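Long-range contacts in alpha-1,3-glucanase (Paenibacillus glycanilyticus, PDB 6K0P), which hydrolyses the alpha-1,3-glucosidic linkages of alpha-1,3-glucan, as a member of glycoside hydrolase family 87: residues Asp355-Phe360 against Leu378-Val383; Asn401-Asp406 against Gly436-Arg441; Thr409-Thr414 against Ala464-Gly469; Val482-Pro487 against Glu510-Asn515. The protein carries 1 engineered substitution. One frame throughout, in Å; residues are numbered along the deposited sequence.

Contact 1: residues Asp355-Phe360 against Leu378-Val383; sequences DSFALF and LTATNV
Ser356 OG has two hydrogen-bonding partners, Thr352 OG1 and a water 2.9 Å from Ser356 OG; the same water donates to Thr381 O at 2.8 Å. No direct hydrogen bond joins the two segments; a water links them. The serine hydroxyl lies beside its own backbone N (chi1 -62°), which brings it to within 3.7 Å of Val383 CG2. The methylene CB of Ser356 meets the methyl CB of Ala380, 3.5 Å apart. The fold is a parallel beta-helix, and here two of its faces meet across the buried interior: strand 357-360 and strand 378-381 run at 107° to each other, and their axes come no nearer than 9.9 Å. Phe357 reaches across to the second strand. Leu378 CD1 sits over one face of the Phe357 ring in a CH-pi contact, 4.1 Å from the ring centroid and displaced slightly toward the rim. At the edge of the ring, in its plane, CE2 approaches Thr379 O, while Ala380 CB flanks the same edge 4.0 Å from Phe357 CE2. Phe389, on the strand next to 357-360, adds an aromatic neighbour to Leu378 and Ala380.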
loop_
_atom_site.group_PDB
_atom_site.type_symbol
_atom_site.label_atom_id
_atom_site.label_comp_id
_atom_site.label_asym_id
_atom_site.label_seq_id
_atom_site.Cartn_x
_atom_site.Cartn_y
_atom_site.Cartn_z
ATOM N N ASP A 355 -3.408 -6.308 -1.054
ATOM C CA ASP A 355 -2.224 -6.043 -1.875
ATOM C C ASP A 355 -2.185 -4.577 -2.290
ATOM O O ASP A 355 -3.133 -4.071 -2.895
ATOM C CB ASP A 355 -2.268 -6.901 -3.147
ATOM C CG ASP A 355 -2.104 -8.390 -2.891
ATOM O OD1 ASP A 355 -1.402 -8.803 -1.943
ATOM O OD2 ASP A 355 -2.676 -9.160 -3.699
ATOM N N SER A 356 -1.092 -3.877 -1.981
ATOM C CA SER A 356 -1.088 -2.438 -2.258
ATOM C C SER A 356 -1.093 -2.171 -3.757
ATOM O O SER A 356 -1.919 -1.396 -4.258
ATOM C CB SER A 356 0.110 -1.753 -1.610
ATOM O OG SER A 356 0.073 -1.881 -0.194
ATOM N N PHE A 357 -0.178 -2.807 -4.488
ATOM C CA PHE A 357 -0.110 -2.723 -5.944
ATOM C C PHE A 357 -0.099 -4.149 -6.455
ATOM O O PHE A 357 0.763 -4.938 -6.057
ATOM C CB PHE A 357 1.165 -1.999 -6.385
ATOM C CG PHE A 357 1.236 -0.567 -5.938
ATOM C CD1 PHE A 357 0.546 0.425 -6.620
ATOM C CD2 PHE A 357 1.988 -0.219 -4.833
ATOM C CE1 PHE A 357 0.613 1.755 -6.205
ATOM C CE2 PHE A 357 2.053 1.104 -4.412
ATOM C CZ PHE A 357 1.364 2.087 -5.098
ATOM N N ALA A 358 -1.046 -4.481 -7.326
ATOM C CA ALA A 358 -1.223 -5.862 -7.752
ATOM C C ALA A 358 -1.494 -5.932 -9.248
ATOM O O ALA A 358 -2.010 -4.986 -9.858
ATOM C CB ALA A 358 -2.363 -6.548 -6.993
ATOM N N LEU A 359 -1.137 -7.080 -9.821
ATOM C CA LEU A 359 -1.408 -7.404 -11.215
ATOM C C LEU A 359 -1.926 -8.830 -11.234
ATOM O O LEU A 359 -1.227 -9.744 -10.787
ATOM C CB LEU A 359 -0.124 -7.279 -12.045
ATOM C CG LEU A 359 -0.270 -7.403 -13.563
ATOM C CD1 LEU A 359 -1.170 -6.314 -14.155
ATOM C CD2 LEU A 359 1.109 -7.326 -14.199
ATOM N N PHE A 360 -3.164 -9.018 -11.677
ATOM C CA PHE A 360 -3.755 -10.355 -11.731
ATOM C C PHE A 360 -4.042 -10.702 -13.181
ATOM O O PHE A 360 -4.967 -10.156 -13.788
ATOM C CB PHE A 360 -5.022 -10.486 -10.887
ATOM C CG PHE A 360 -5.471 -11.923 -10.711
ATOM C CD1 PHE A 360 -6.172 -12.578 -11.714
ATOM C CD2 PHE A 360 -5.148 -12.626 -9.560
ATOM C CE1 PHE A 360 -6.556 -13.902 -11.559
ATOM C CE2 PHE A 360 -5.531 -13.949 -9.399
ATOM C CZ PHE A 360 -6.234 -14.584 -10.394
ATOM N N LEU A 378 7.640 2.721 -6.983
ATOM C CA LEU A 378 6.464 2.540 -6.142
ATOM C C LEU A 378 6.878 2.302 -4.699
ATOM O O LEU A 378 7.839 1.569 -4.428
ATOM C CB LEU A 378 5.627 1.353 -6.621
ATOM C CG LEU A 378 5.090 1.405 -8.055
ATOM C CD1 LEU A 378 4.216 0.179 -8.329
ATOM C CD2 LEU A 378 4.292 2.688 -8.299
ATOM N N THR A 379 6.144 2.912 -3.771
ATOM C CA THR A 379 6.333 2.680 -2.348
ATOM C C THR A 379 5.034 2.147 -1.768
ATOM O O THR A 379 3.957 2.681 -2.054
ATOM C CB THR A 379 6.728 3.981 -1.652
ATOM O OG1 THR A 379 8.040 4.356 -2.092
ATOM C CG2 THR A 379 6.707 3.821 -0.129
ATOM N N ALA A 380 5.132 1.082 -0.971
ATOM C CA ALA A 380 3.969 0.516 -0.290
ATOM C C ALA A 380 4.394 0.097 1.108
ATOM O O ALA A 380 5.215 -0.811 1.259
ATOM C CB ALA A 380 3.396 -0.666 -1.072
ATOM N N THR A 381 3.846 0.755 2.130
ATOM C CA THR A 381 4.259 0.507 3.507
ATOM C C THR A 381 3.026 0.326 4.382
ATOM O O THR A 381 1.915 0.695 4.002
ATOM C CB THR A 381 5.083 1.666 4.066
ATOM O OG1 THR A 381 4.285 2.856 4.054
ATOM C CG2 THR A 381 6.347 1.888 3.230
ATOM N N ASN A 382 3.233 -0.227 5.576
ATOM C CA ASN A 382 2.134 -0.457 6.511
ATOM C C ASN A 382 0.980 -1.175 5.814
ATOM O O ASN A 382 -0.171 -0.725 5.829
ATOM C CB ASN A 382 1.657 0.850 7.150
ATOM C CG ASN A 382 2.635 1.406 8.160
ATOM O OD1 ASN A 382 3.084 2.541 8.028
ATOM N ND2 ASN A 382 2.957 0.624 9.193
ATOM N N VAL A 383 1.302 -2.292 5.169
ATOM C CA VAL A 383 0.296 -3.068 4.451
ATOM C C VAL A 383 -0.505 -3.833 5.495
ATOM O O VAL A 383 0.028 -4.717 6.174
ATOM C CB VAL A 383 0.934 -4.024 3.442
ATOM C CG1 VAL A 383 -0.151 -4.599 2.552
ATOM C CG2 VAL A 383 1.984 -3.297 2.600
HETATM O O HOH W 1 0.065 0.073 1.979
#

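Contact 2: residues Asn401-Asp406 against Gly436-Arg441; sequences NLYGAD and GATLDR
Tyr403 extends with CG opposite the backbone N (chi1 -179°), whereas Asp440 turns its carboxylate back beside its own N (chi1 -70°), and the two side chains cross nearly at a right angle. Tyr403 OH donates to Asp440 OD2 over 2.7 Å; the carboxylate oxygen lies in the plane of the phenol ring at its edge, but the hydroxyl reaches it from above the carboxylate plane. Asp440 OD1 has a partner of its own on the next strand. Thr438 crosses the tyrosine side chain at a slant, CG2 3.9 Å from Tyr403 CE1. At the end of the strands Arg441, bent at chi3, lies alongside Asp406 and grips it side-on: NE donates to Asp406 OD1 at 2.8 Å and NH2 to Asp406 OD2 at 2.9 Å, both on the syn side. Arg52 and Gly51 bind the same carboxylate, tying this corner to the loop that supplies serines to the calcium site. On the other face Leu402 CB and Ala437 CB are 4.0 Å apart. Leu439 CD2 rests 4.0 Å from Gly404 CA. Five backbone hydrogen bonds, the first given by Leu402 N to Gly436 O and the last by Asp406 N to Asp440 O, join strands only 5° from parallel, the pairing of successive rungs in a parallel beta-helix.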
loop_
_atom_site.group_PDB
_atom_site.type_symbol
_atom_site.label_atom_id
_atom_site.label_comp_id
_atom_site.label_asym_id
_atom_site.label_seq_id
_atom_site.Cartn_x
_atom_site.Cartn_y
_atom_site.Cartn_z
ATOM N N ASN A 401 12.283 -0.488 -9.104
ATOM C CA ASN A 401 12.520 0.550 -8.098
ATOM C C ASN A 401 11.365 0.627 -7.093
ATOM O O ASN A 401 10.586 1.582 -7.055
ATOM C CB ASN A 401 12.847 1.917 -8.705
ATOM C CG ASN A 401 13.331 2.886 -7.653
ATOM O OD1 ASN A 401 13.947 2.470 -6.678
ATOM N ND2 ASN A 401 13.046 4.168 -7.824
ATOM N N LEU A 402 11.304 -0.405 -6.259
ATOM C CA LEU A 402 10.226 -0.585 -5.295
ATOM C C LEU A 402 10.751 -0.409 -3.880
ATOM O O LEU A 402 11.881 -0.804 -3.571
ATOM C CB LEU A 402 9.641 -1.995 -5.390
ATOM C CG LEU A 402 9.304 -2.530 -6.775
ATOM C CD1 LEU A 402 8.833 -3.986 -6.667
ATOM C CD2 LEU A 402 8.239 -1.639 -7.413
ATOM N N TYR A 403 9.915 0.156 -3.012
ATOM C CA TYR A 403 10.159 0.123 -1.578
ATOM C C TYR A 403 8.924 -0.462 -0.912
ATOM O O TYR A 403 7.813 0.045 -1.107
ATOM C CB TYR A 403 10.442 1.519 -1.010
ATOM C CG TYR A 403 10.720 1.443 0.475
ATOM C CD1 TYR A 403 11.931 0.949 0.945
ATOM C CD2 TYR A 403 9.757 1.808 1.403
ATOM C CE1 TYR A 403 12.189 0.848 2.303
ATOM C CE2 TYR A 403 10.007 1.715 2.768
ATOM C CZ TYR A 403 11.222 1.233 3.207
ATOM O OH TYR A 403 11.479 1.134 4.556
ATOM N N GLY A 404 9.107 -1.519 -0.146
ATOM C CA GLY A 404 8.018 -2.091 0.634
ATOM C C GLY A 404 8.443 -2.299 2.070
ATOM O O GLY A 404 9.588 -2.653 2.339
ATOM N N ALA A 405 7.507 -2.081 2.997
ATOM C CA ALA A 405 7.882 -2.200 4.404
ATOM C C ALA A 405 6.668 -2.455 5.282
ATOM O O ALA A 405 5.556 -1.995 4.995
ATOM C CB ALA A 405 8.640 -0.963 4.913
ATOM N N ASP A 406 6.909 -3.191 6.370
ATOM C CA ASP A 406 5.969 -3.303 7.486
ATOM C C ASP A 406 4.625 -3.894 7.051
ATOM O O ASP A 406 3.569 -3.272 7.169
ATOM C CB ASP A 406 5.835 -1.966 8.227
ATOM C CG ASP A 406 7.115 -1.581 8.928
ATOM O OD1 ASP A 406 7.705 -2.471 9.576
ATOM O OD2 ASP A 406 7.538 -0.408 8.814
ATOM N N GLY A 436 15.327 -3.993 -8.610
ATOM C CA GLY A 436 15.555 -2.855 -7.741
ATOM C C GLY A 436 14.471 -2.737 -6.694
ATOM O O GLY A 436 13.422 -2.143 -6.947
ATOM N N ALA A 437 14.687 -3.324 -5.527
ATOM C CA ALA A 437 13.664 -3.289 -4.496
ATOM C C ALA A 437 14.324 -3.327 -3.130
ATOM O O ALA A 437 15.315 -4.031 -2.932
ATOM C CB ALA A 437 12.695 -4.472 -4.638
ATOM N N THR A 438 13.786 -2.554 -2.197
ATOM C CA THR A 438 14.170 -2.657 -0.797
ATOM C C THR A 438 12.932 -3.056 -0.021
ATOM O O THR A 438 11.879 -2.433 -0.181
ATOM C CB THR A 438 14.737 -1.336 -0.274
ATOM O OG1 THR A 438 15.890 -0.993 -1.058
ATOM C CG2 THR A 438 15.139 -1.466 1.193
ATOM N N LEU A 439 13.046 -4.116 0.779
ATOM C CA LEU A 439 11.921 -4.653 1.542
ATOM C C LEU A 439 12.349 -4.711 3.001
ATOM O O LEU A 439 13.237 -5.496 3.360
ATOM C CB LEU A 439 11.518 -6.041 1.045
ATOM C CG LEU A 439 11.136 -6.130 -0.434
ATOM C CD1 LEU A 439 10.955 -7.588 -0.840
ATOM C CD2 LEU A 439 9.871 -5.334 -0.740
ATOM N N ASP A 440 11.722 -3.884 3.841
ATOM C CA ASP A 440 12.093 -3.756 5.248
ATOM C C ASP A 440 10.998 -4.357 6.111
ATOM O O ASP A 440 9.843 -3.927 6.045
ATOM C CB ASP A 440 12.268 -2.287 5.636
ATOM C CG ASP A 440 13.495 -1.652 5.017
ATOM O OD1 ASP A 440 14.335 -2.395 4.468
ATOM O OD2 ASP A 440 13.616 -0.405 5.092
ATOM N N ARG A 441 11.356 -5.345 6.925
ATOM C CA ARG A 441 10.419 -5.899 7.901
ATOM C C ARG A 441 9.142 -6.407 7.227
ATOM O O ARG A 441 8.020 -6.096 7.649
ATOM C CB ARG A 441 10.110 -4.897 9.023
ATOM C CG ARG A 441 11.348 -4.438 9.814
ATOM C CD ARG A 441 11.054 -3.252 10.765
ATOM N NE ARG A 441 10.439 -2.152 10.028
ATOM C CZ ARG A 441 11.112 -1.231 9.343
ATOM N NH1 ARG A 441 12.442 -1.240 9.319
ATOM N NH2 ARG A 441 10.451 -0.300 8.667
#

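Contact 3: residues Thr409-Thr414 against Ala464-Gly469; sequences TYPGIT and AIWIYG. With GLC (alpha-D-glucopyranose), chain C.
Two backbone hydrogen bonds set the pairing of Ile413 with Ile465: Ile413 N donates to Ala464 O at 2.9 Å, and Trp466 N returns the bond to Ile413 O at 3.0 Å, as expected for parallel strands. Apolar contacts lie on both faces. Ile413 CB meets Ile465 CG1 at 4.2 Å on the face that Leu439 also covers, while on the other Pro411 CG presses against Trp466 CB at 3.5 Å. Trp466 CG is anti to the backbone N (chi1 -176°), which carries the indole out alongside Thr414, whose CG2 is 4.0 Å from Trp466 CE3, and toward the sugar. Among the aromatic groups, Tyr410 crosses Trp466 obliquely, the planes 77° apart, but the closest approach, at the tyrosine hydroxyl, is too short in the model to be relied on. Phe462 meets the indole edge-to-face, and Tyr468 CB lies over an indole face. The one polar atom of the indole, NE1, is bonded to Gln495 OE1. Replacing Trp466 by an alanine would probably leave this glutamine oxygen without its donor and take away the surface against which Thr414 CG2 packs and the edge beside glucose C6. That C6 stands 4.1 Å from Trp466 CH2, and Tyr468 OH approaches glucose O4 at 3.8 Å. Gln460, Gln495 and Glu529 hydrogen-bond the same glucose, so strand 465-469, paired with strand 413-414, contributes Tyr468 to a glycan-binding pocket on the beta-helix.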
loop_
_atom_site.group_PDB
_atom_site.type_symbol
_atom_site.label_atom_id
_atom_site.label_comp_id
_atom_site.label_asym_id
_atom_site.label_seq_id
_atom_site.Cartn_x
_atom_site.Cartn_y
_atom_site.Cartn_z
ATOM N N THR A 409 0.742 -9.301 7.554
ATOM C CA THR A 409 0.397 -10.720 7.437
ATOM C C THR A 409 1.043 -11.484 6.284
ATOM O O THR A 409 0.769 -12.681 6.153
ATOM C CB THR A 409 -1.124 -10.920 7.295
ATOM O OG1 THR A 409 -1.552 -10.368 6.040
ATOM C CG2 THR A 409 -1.892 -10.271 8.433
ATOM N N TYR A 410 1.863 -10.854 5.434
ATOM C CA TYR A 410 2.162 -11.525 4.168
ATOM C C TYR A 410 3.464 -10.963 3.582
ATOM O O TYR A 410 4.084 -10.080 4.196
ATOM C CB TYR A 410 0.935 -11.301 3.266
ATOM C CG TYR A 410 0.461 -12.486 2.435
ATOM C CD1 TYR A 410 0.293 -13.730 3.018
ATOM C CD2 TYR A 410 0.223 -12.364 1.066
ATOM C CE1 TYR A 410 -0.147 -14.810 2.287
ATOM C CE2 TYR A 410 -0.222 -13.447 0.323
ATOM C CZ TYR A 410 -0.402 -14.665 0.935
ATOM O OH TYR A 410 -0.837 -15.726 0.175
ATOM N N PRO A 411 3.925 -11.455 2.427
ATOM C CA PRO A 411 5.221 -11.019 1.893
ATOM C C PRO A 411 5.265 -9.549 1.515
ATOM O O PRO A 411 4.242 -8.883 1.312
ATOM C CB PRO A 411 5.367 -11.863 0.619
ATOM C CG PRO A 411 4.598 -13.087 0.902
ATOM C CD PRO A 411 3.413 -12.621 1.687
ATOM N N GLY A 412 6.499 -9.054 1.385
ATOM C CA GLY A 412 6.709 -7.825 0.641
ATOM C C GLY A 412 6.297 -7.963 -0.814
ATOM O O GLY A 412 5.654 -7.068 -1.370
ATOM N N ILE A 413 6.679 -9.075 -1.455
ATOM C CA ILE A 413 6.344 -9.356 -2.850
ATOM C C ILE A 413 5.830 -10.786 -2.949
ATOM O O ILE A 413 6.544 -11.730 -2.583
ATOM C CB ILE A 413 7.537 -9.160 -3.803
ATOM C CG1 ILE A 413 8.152 -7.766 -3.624
ATOM C CG2 ILE A 413 7.085 -9.376 -5.248
ATOM C CD1 ILE A 413 9.358 -7.532 -4.516
ATOM N N THR A 414 4.601 -10.944 -3.441
ATOM C CA THR A 414 4.036 -12.247 -3.769
ATOM C C THR A 414 4.158 -12.459 -5.268
ATOM O O THR A 414 3.742 -11.598 -6.053
ATOM C CB THR A 414 2.560 -12.300 -3.370
ATOM O OG1 THR A 414 2.454 -12.293 -1.947
ATOM C CG2 THR A 414 1.884 -13.571 -3.915
ATOM N N ALA A 464 9.917 -12.486 2.855
ATOM C CA ALA A 464 9.844 -11.174 2.214
ATOM C C ALA A 464 9.398 -11.288 0.765
ATOM O O ALA A 464 8.639 -10.441 0.270
ATOM C CB ALA A 464 11.198 -10.468 2.293
ATOM N N ILE A 465 9.879 -12.312 0.057
ATOM C CA ILE A 465 9.412 -12.637 -1.286
ATOM C C ILE A 465 8.971 -14.088 -1.275
ATOM O O ILE A 465 9.733 -14.974 -0.858
ATOM C CB ILE A 465 10.491 -12.412 -2.364
ATOM C CG1 ILE A 465 11.006 -10.971 -2.311
ATOM C CG2 ILE A 465 9.925 -12.742 -3.764
ATOM C CD1 ILE A 465 12.049 -10.637 -3.383
ATOM N N TRP A 466 7.742 -14.325 -1.713
ATOM C CA TRP A 466 7.162 -15.657 -1.807
ATOM C C TRP A 466 7.019 -16.001 -3.278
ATOM O O TRP A 466 6.314 -15.304 -4.018
ATOM C CB TRP A 466 5.799 -15.665 -1.118
ATOM C CG TRP A 466 5.077 -16.984 -1.039
ATOM C CD1 TRP A 466 5.622 -18.238 -0.939
ATOM C CD2 TRP A 466 3.660 -17.162 -1.016
ATOM N NE1 TRP A 466 4.623 -19.179 -0.866
ATOM C CE2 TRP A 466 3.407 -18.543 -0.908
ATOM C CE3 TRP A 466 2.576 -16.278 -1.081
ATOM C CZ2 TRP A 466 2.110 -19.063 -0.862
ATOM C CZ3 TRP A 466 1.289 -16.790 -1.036
ATOM C CH2 TRP A 466 1.067 -18.169 -0.932
ATOM N N ILE A 467 7.706 -17.059 -3.701
ATOM C CA ILE A 467 7.613 -17.583 -5.057
ATOM C C ILE A 467 6.785 -18.855 -4.955
ATOM O O ILE A 467 7.278 -19.883 -4.469
ATOM C CB ILE A 467 8.993 -17.861 -5.661
ATOM C CG1 ILE A 467 9.902 -16.618 -5.591
ATOM C CG2 ILE A 467 8.830 -18.325 -7.112
ATOM C CD1 ILE A 467 10.770 -16.524 -4.318
ATOM N N TYR A 468 5.524 -18.789 -5.384
ATOM C CA TYR A 468 4.548 -19.850 -5.150
ATOM C C TYR A 468 4.082 -20.402 -6.487
ATOM O O TYR A 468 3.367 -19.720 -7.233
ATOM C CB TYR A 468 3.349 -19.308 -4.370
ATOM C CG TYR A 468 2.278 -20.321 -4.013
ATOM C CD1 TYR A 468 2.606 -21.551 -3.460
ATOM C CD2 TYR A 468 0.931 -20.019 -4.185
ATOM C CE1 TYR A 468 1.619 -22.471 -3.103
ATOM C CE2 TYR A 468 -0.061 -20.921 -3.831
ATOM C CZ TYR A 468 0.292 -22.152 -3.293
ATOM O OH TYR A 468 -0.682 -23.062 -2.939
ATOM N N GLY A 469 4.472 -21.640 -6.780
ATOM C CA GLY A 469 3.909 -22.352 -7.910
ATOM C C GLY A 469 2.580 -22.927 -7.479
ATOM O O GLY A 469 2.537 -23.738 -6.555
HETATM C C1 GLC C . -3.807 -22.779 2.247
HETATM C C2 GLC C . -4.896 -21.960 1.625
HETATM C C3 GLC C . -4.615 -21.566 0.199
HETATM C C4 GLC C . -3.242 -20.951 0.145
HETATM C C5 GLC C . -2.262 -21.999 0.625
HETATM C C6 GLC C . -0.868 -21.439 0.627
HETATM O O1 GLC C . -3.888 -23.968 1.732
HETATM O O2 GLC C . -6.140 -22.632 1.717
HETATM O O3 GLC C . -5.454 -20.463 -0.034
HETATM O O4 GLC C . -2.902 -20.541 -1.177
HETATM O O5 GLC C . -2.536 -22.330 1.950
HETATM O O6 GLC C . 0.085 -22.285 1.206
#

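Contact 4: residues Val482-Pro487 against Glu510-Asn515; sequences VDINNP and ENVNIN
Asp483 and Asn513 lie side by side with their flat groups almost coplanar, 3° apart, and Asn513 ND2 donates to Asp483 OD1 at 2.9 Å. Two residues on, Asn485 and Asn515 repeat the arrangement: Asn515 ND2 donates to Asn485 OD1 at 2.9 Å, nearly in line with the carbonyl, the amide planes 11° apart. All four side chains stand with CG beside the backbone N (chi1 near -60°), which stacks equivalent groups in register. A water accepts from Asn515 ND2 and donates to Asp483 OD1, cross-linking the two pairs. Asn515 OD1 takes a further bond from Asn547 and Asn485 ND2 gives one to Asp440, so the pair continues a row of hydrogen-bonded amide and carboxylate groups along the outer face of the beta-helix; a leucine in place of Asn515 would probably break it, leaving Asn485 OD1 and the Asn547 amide without their mates. Asp483 is also salt-bridged to Arg13. Beneath these groups the backbones are joined by hydrogen bonds such as Asn515 N to Ile484 O, 2.8 Å long. On the opposite face Val482 CB packs 3.9 Å from Val512 CG2, and Ile484 CD1 lies 4.2 Å from Ile514 CG1. Pro487 CD touches Asn515 O at 3.5 Å where the chain turns. Strand 482-485 lies between strands 437-446 and 512-515, and strand 544-547 continues the series beyond, while Ala464 touches Ile484 and Pro487.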
loop_
_atom_site.group_PDB
_atom_site.type_symbol
_atom_site.label_atom_id
_atom_site.label_comp_id
_atom_site.label_asym_id
_atom_site.label_seq_id
_atom_site.Cartn_x
_atom_site.Cartn_y
_atom_site.Cartn_z
ATOM N N VAL A 482 17.951 -6.539 -5.114
ATOM C CA VAL A 482 16.999 -6.468 -4.012
ATOM C C VAL A 482 17.750 -6.487 -2.691
ATOM O O VAL A 482 18.626 -7.332 -2.478
ATOM C CB VAL A 482 15.978 -7.617 -4.061
ATOM C CG1 VAL A 482 15.009 -7.507 -2.869
ATOM C CG2 VAL A 482 15.211 -7.595 -5.358
ATOM N N ASP A 483 17.384 -5.580 -1.798
ATOM C CA ASP A 483 17.865 -5.600 -0.425
ATOM C C ASP A 483 16.694 -5.934 0.486
ATOM O O ASP A 483 15.674 -5.231 0.477
ATOM C CB ASP A 483 18.485 -4.259 -0.050
ATOM C CG ASP A 483 19.738 -3.982 -0.836
ATOM O OD1 ASP A 483 20.618 -4.860 -0.852
ATOM O OD2 ASP A 483 19.830 -2.913 -1.471
ATOM N N ILE A 484 16.842 -6.998 1.266
ATOM C CA ILE A 484 15.800 -7.476 2.170
ATOM C C ILE A 484 16.344 -7.313 3.582
ATOM O O ILE A 484 17.285 -8.015 3.984
ATOM C CB ILE A 484 15.413 -8.930 1.877
ATOM C CG1 ILE A 484 14.741 -9.014 0.502
ATOM C CG2 ILE A 484 14.498 -9.469 2.962
ATOM C CD1 ILE A 484 14.580 -10.433 -0.032
ATOM N N ASN A 485 15.778 -6.375 4.329
ATOM C CA ASN A 485 16.299 -6.015 5.641
ATOM C C ASN A 485 15.329 -6.470 6.715
ATOM O O ASN A 485 14.148 -6.110 6.675
ATOM C CB ASN A 485 16.502 -4.505 5.730
ATOM C CG ASN A 485 17.509 -4.009 4.726
ATOM O OD1 ASN A 485 18.631 -4.515 4.658
ATOM N ND2 ASN A 485 17.111 -3.030 3.923
ATOM N N ASN A 486 15.832 -7.255 7.668
ATOM C CA ASN A 486 15.071 -7.675 8.835
ATOM C C ASN A 486 13.697 -8.246 8.473
ATOM O O ASN A 486 12.680 -7.843 9.047
ATOM C CB ASN A 486 14.931 -6.506 9.803
ATOM C CG ASN A 486 14.427 -6.918 11.176
ATOM O OD1 ASN A 486 14.492 -8.089 11.556
ATOM N ND2 ASN A 486 13.915 -5.948 11.929
ATOM N N PRO A 487 13.623 -9.178 7.520
ATOM C CA PRO A 487 12.328 -9.804 7.236
ATOM C C PRO A 487 11.851 -10.542 8.473
ATOM O O PRO A 487 12.660 -11.013 9.278
ATOM C CB PRO A 487 12.647 -10.782 6.103
ATOM C CG PRO A 487 14.070 -11.178 6.353
ATOM C CD PRO A 487 14.734 -9.920 6.887
ATOM N N GLU A 510 19.373 -12.489 -8.613
ATOM C CA GLU A 510 20.682 -11.885 -8.865
ATOM C C GLU A 510 20.861 -10.628 -8.022
ATOM O O GLU A 510 19.978 -9.765 -8.004
ATOM C CB GLU A 510 20.820 -11.490 -10.343
ATOM C CG GLU A 510 20.538 -12.607 -11.341
ATOM C CD GLU A 510 20.535 -12.122 -12.784
ATOM O OE1 GLU A 510 20.488 -10.888 -13.011
ATOM O OE2 GLU A 510 20.569 -12.980 -13.694
ATOM N N ASN A 511 22.015 -10.493 -7.367
ATOM C CA ASN A 511 22.367 -9.280 -6.620
ATOM C C ASN A 511 21.328 -8.985 -5.533
ATOM O O ASN A 511 20.611 -7.982 -5.571
ATOM C CB ASN A 511 22.523 -8.057 -7.534
ATOM C CG ASN A 511 23.538 -8.270 -8.629
ATOM O OD1 ASN A 511 24.520 -8.983 -8.448
ATOM N ND2 ASN A 511 23.312 -7.634 -9.774
ATOM N N VAL A 512 21.261 -9.890 -4.563
ATOM C CA VAL A 512 20.279 -9.806 -3.490
ATOM C C VAL A 512 21.014 -9.919 -2.163
ATOM O O VAL A 512 21.869 -10.795 -1.997
ATOM C CB VAL A 512 19.194 -10.890 -3.624
ATOM C CG1 VAL A 512 18.290 -10.909 -2.397
ATOM C CG2 VAL A 512 18.374 -10.646 -4.884
ATOM N N ASN A 513 20.689 -9.030 -1.228
ATOM C CA ASN A 513 21.207 -9.078 0.131
ATOM C C ASN A 513 20.050 -9.356 1.080
ATOM O O ASN A 513 19.016 -8.679 1.016
ATOM C CB ASN A 513 21.880 -7.754 0.496
ATOM C CG ASN A 513 23.079 -7.471 -0.369
ATOM O OD1 ASN A 513 23.984 -8.297 -0.473
ATOM N ND2 ASN A 513 23.082 -6.315 -1.021
ATOM N N ILE A 514 20.212 -10.361 1.932
ATOM C CA ILE A 514 19.200 -10.742 2.910
ATOM C C ILE A 514 19.827 -10.574 4.286
ATOM O O ILE A 514 20.701 -11.361 4.677
ATOM C CB ILE A 514 18.713 -12.180 2.697
ATOM C CG1 ILE A 514 18.080 -12.329 1.302
ATOM C CG2 ILE A 514 17.721 -12.568 3.793
ATOM C CD1 ILE A 514 18.043 -13.769 0.786
ATOM N N ASN A 515 19.388 -9.560 5.024
ATOM C CA ASN A 515 20.075 -9.122 6.236
ATOM C C ASN A 515 19.232 -9.419 7.466
ATOM O O ASN A 515 18.082 -8.979 7.558
ATOM C CB ASN A 515 20.370 -7.625 6.159
ATOM C CG ASN A 515 21.246 -7.279 4.981
ATOM O OD1 ASN A 515 22.287 -7.902 4.762
ATOM N ND2 ASN A 515 20.817 -6.297 4.192
HETATM O O HOH W 2 21.138 -5.765 -3.736
HETATM O O HOH W 3 22.192 -4.716 1.983
#

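Contacts 2 and 4 belong to one beta-helix face: strand 437-446 pairs with 397-407 in contact 2 and with strand 475-485, which contact 4 joins to 512-515. Both are partly buried, and their outward side chains carry hydrogen-bonded and charged pairs. Contact 1 differs in joining two faces through the buried interior, with a water bridge in place of direct hydrogen bonds; its strand 374-383 borders contact 2 through backbone bonds between Tyr403 and Leu378 and Ala380. Contact 3, also buried, pairs strands of another face and is the one that reaches bound sugar. Leu439 of contact 2 and Ile484 of contact 4 both pack against its inward residues.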